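Local coordinates for AxyAgu115A (Amphibacillus xylanus NBRC 15112, PDB 6NPS), which probably acts as a family GH115 alpha-glucuronidase, a glycoside hydrolase expected to remove glucuronic acid side groups from arabinoglucuronoxylan, at residues A[375-380]-A[400-405]. The protein carries 3 engineered substitutions. Residues are numbered along the deposited sequence; the frame is centred on the assembly and turned at random.
Sequences LEDVIL and KHSGGY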
loop_
_atom_site.group_PDB
_atom_site.type_symbol
_atom_site.label_atom_id
_atom_site.label_comp_id
_atom_site.label_asym_id
_atom_site.label_seq_id
_atom_site.Cartn_x
_atom_site.Cartn_y
_atom_site.Cartn_z
ATOM N N LEU A 375 -14.613 53.305 -5.138
ATOM C CA LEU A 375 -14.262 52.662 -3.875
ATOM C C LEU A 375 -13.911 53.650 -2.767
ATOM O O LEU A 375 -13.613 53.224 -1.642
ATOM C CB LEU A 375 -13.109 51.700 -4.095
ATOM C CG LEU A 375 -13.526 50.644 -5.115
ATOM C CD1 LEU A 375 -12.321 49.782 -5.427
ATOM C CD2 LEU A 375 -14.686 49.786 -4.558
ATOM N N GLU A 376 -13.990 54.948 -3.029
ATOM C CA GLU A 376 -13.735 55.906 -1.966
ATOM C C GLU A 376 -14.806 55.776 -0.883
ATOM O O GLU A 376 -16.011 55.706 -1.182
ATOM C CB GLU A 376 -13.661 57.327 -2.528
ATOM C CG GLU A 376 -12.851 58.256 -1.631
ATOM C CD GLU A 376 -11.713 57.515 -0.927
ATOM O OE1 GLU A 376 -11.844 57.249 0.292
ATOM O OE2 GLU A 376 -10.684 57.216 -1.577
ATOM N N ASP A 377 -14.356 55.702 0.372
ATOM C CA ASP A 377 -15.152 55.528 1.579
ATOM C C ASP A 377 -15.632 54.095 1.740
ATOM O O ASP A 377 -16.283 53.814 2.746
ATOM C CB ASP A 377 -16.367 56.469 1.647
ATOM C CG ASP A 377 -16.027 57.896 1.213
ATOM O OD1 ASP A 377 -16.682 58.423 0.276
ATOM O OD2 ASP A 377 -15.095 58.482 1.818
ATOM N N VAL A 378 -15.338 53.186 0.806
ATOM C CA VAL A 378 -15.740 51.788 0.933
ATOM C C VAL A 378 -14.714 51.019 1.767
ATOM O O VAL A 378 -13.492 51.167 1.582
ATOM C CB VAL A 378 -15.915 51.149 -0.458
ATOM C CG1 VAL A 378 -16.205 49.638 -0.324
ATOM C CG2 VAL A 378 -17.034 51.842 -1.217
ATOM N N ILE A 379 -15.202 50.173 2.679
ATOM C CA ILE A 379 -14.311 49.252 3.383
ATOM C C ILE A 379 -13.828 48.179 2.415
ATOM O O ILE A 379 -14.635 47.527 1.753
ATOM C CB ILE A 379 -15.031 48.590 4.566
ATOM C CG1 ILE A 379 -15.529 49.634 5.573
ATOM C CG2 ILE A 379 -14.086 47.573 5.240
ATOM C CD1 ILE A 379 -16.733 49.123 6.364
ATOM N N LEU A 380 -12.513 47.941 2.376
ATOM C CA LEU A 380 -11.935 46.952 1.465
ATOM C C LEU A 380 -11.611 45.736 2.302
ATOM O O LEU A 380 -10.671 45.753 3.114
ATOM C CB LEU A 380 -10.713 47.514 0.742
ATOM C CG LEU A 380 -11.009 48.724 -0.164
ATOM C CD1 LEU A 380 -9.760 49.386 -0.726
ATOM C CD2 LEU A 380 -11.889 48.292 -1.329
ATOM N N LYS A 400 -3.459 54.829 3.238
ATOM C CA LYS A 400 -4.091 56.135 3.101
ATOM C C LYS A 400 -5.573 56.045 2.734
ATOM O O LYS A 400 -6.262 57.074 2.739
ATOM C CB LYS A 400 -3.335 56.937 2.044
ATOM C CG LYS A 400 -2.108 57.671 2.570
ATOM C CD LYS A 400 -2.048 59.098 1.974
ATOM C CE LYS A 400 -1.658 60.190 2.995
ATOM N NZ LYS A 400 -2.768 60.582 3.931
ATOM N N HIS A 401 -6.077 54.856 2.414
ATOM C CA HIS A 401 -7.410 54.723 1.824
ATOM C C HIS A 401 -8.472 55.099 2.838
ATOM O O HIS A 401 -8.571 54.507 3.918
ATOM C CB HIS A 401 -7.630 53.297 1.326
ATOM C CG HIS A 401 -9.034 53.018 0.877
ATOM N ND1 HIS A 401 -9.561 53.527 -0.296
ATOM C CD2 HIS A 401 -10.021 52.284 1.443
ATOM C CE1 HIS A 401 -10.808 53.112 -0.436
ATOM N NE2 HIS A 401 -11.113 52.361 0.607
ATOM N N SER A 402 -9.251 56.112 2.515
ATOM C CA SER A 402 -10.370 56.455 3.364
ATOM C C SER A 402 -11.458 55.406 3.176
ATOM O O SER A 402 -11.823 55.056 2.050
ATOM C CB SER A 402 -10.863 57.863 3.024
ATOM O OG SER A 402 -12.239 57.989 3.309
ATOM N N GLY A 403 -11.984 54.898 4.276
ATOM C CA GLY A 403 -12.838 53.740 4.253
ATOM C C GLY A 403 -12.209 52.566 4.971
ATOM O O GLY A 403 -12.929 51.706 5.488
ATOM N N GLY A 404 -10.880 52.530 5.026
ATOM C CA GLY A 404 -10.216 51.478 5.782
ATOM C C GLY A 404 -10.366 50.085 5.173
ATOM O O GLY A 404 -10.856 49.886 4.047
ATOM N N TYR A 405 -9.948 49.098 5.964
ATOM C CA TYR A 405 -9.804 47.724 5.509
ATOM C C TYR A 405 -10.480 46.777 6.479
ATOM O O TYR A 405 -10.598 47.046 7.691
ATOM C CB TYR A 405 -8.313 47.331 5.355
ATOM C CG TYR A 405 -7.677 48.098 4.224
ATOM C CD1 TYR A 405 -7.705 47.595 2.922
ATOM C CD2 TYR A 405 -7.076 49.336 4.449
ATOM C CE1 TYR A 405 -7.140 48.296 1.892
ATOM C CE2 TYR A 405 -6.501 50.049 3.421
ATOM C CZ TYR A 405 -6.535 49.519 2.133
ATOM O OH TYR A 405 -6.001 50.235 1.068
HETATM O O HOH W 1 -8.639 57.711 -0.122
HETATM O O HOH W 2 -14.322 57.297 4.618
HETATM O O HOH W 3 -16.051 53.016 6.077
#
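His401 reaches across to Val378 and donates NE2-H to its carbonyl O at 2.8 Å, nearly straight at 163°. The acceptor lies close to the imidazole plane and the ring nitrogen lies in the carbonyl plane, so the bond helps hold the ring's tilt. With CG anti to the backbone N (chi1 172°), the ring swings over to 375-380; its CE1 edge comes 3.1 Å from Leu375 O, and CD1 of Leu380 packs over one face, 3.7 Å from the centroid, as a CH-pi contact. Putting an alanine at His401 would probably leave Val378 O without this donor and uncover the Leu380 methyl. Leu375 O is itself taken by Val378 N, closing a type II turn; a second type II turn, His401 to Gly404, is closed by Gly404 N on His401 O. The two turns are joined where Asp377 N gives a bent bond to Ser402 O, 3.1 Å away and well above the carbonyl plane, while sharing its hydrogen with Glu376 OE1. One water links Glu376 OE2 to Ser402 N, and another joins Asp377 OD2 to Ser402 OG; the Glu376 side chain is poorly ordered, so both links through its carboxylate are less certain. Further along, Leu380 N donates to Gly404 O at 3.1 Å, part of the parallel pairing of Leu380 with Tyr405 that joins strands 379-383 and 405-410, neighbours in the eight-stranded parallel sheet of the TIM-barrel-clan domain. Beside it, Leu380 CB packs 3.7 Å from Tyr405 CD1, and Tyr405 OH is hydrogen-bonded to Met398 O. All three direct hydrogen bonds across the contact thus run from N-H donors to main-chain carbonyls, with waters adding polar links around the turns.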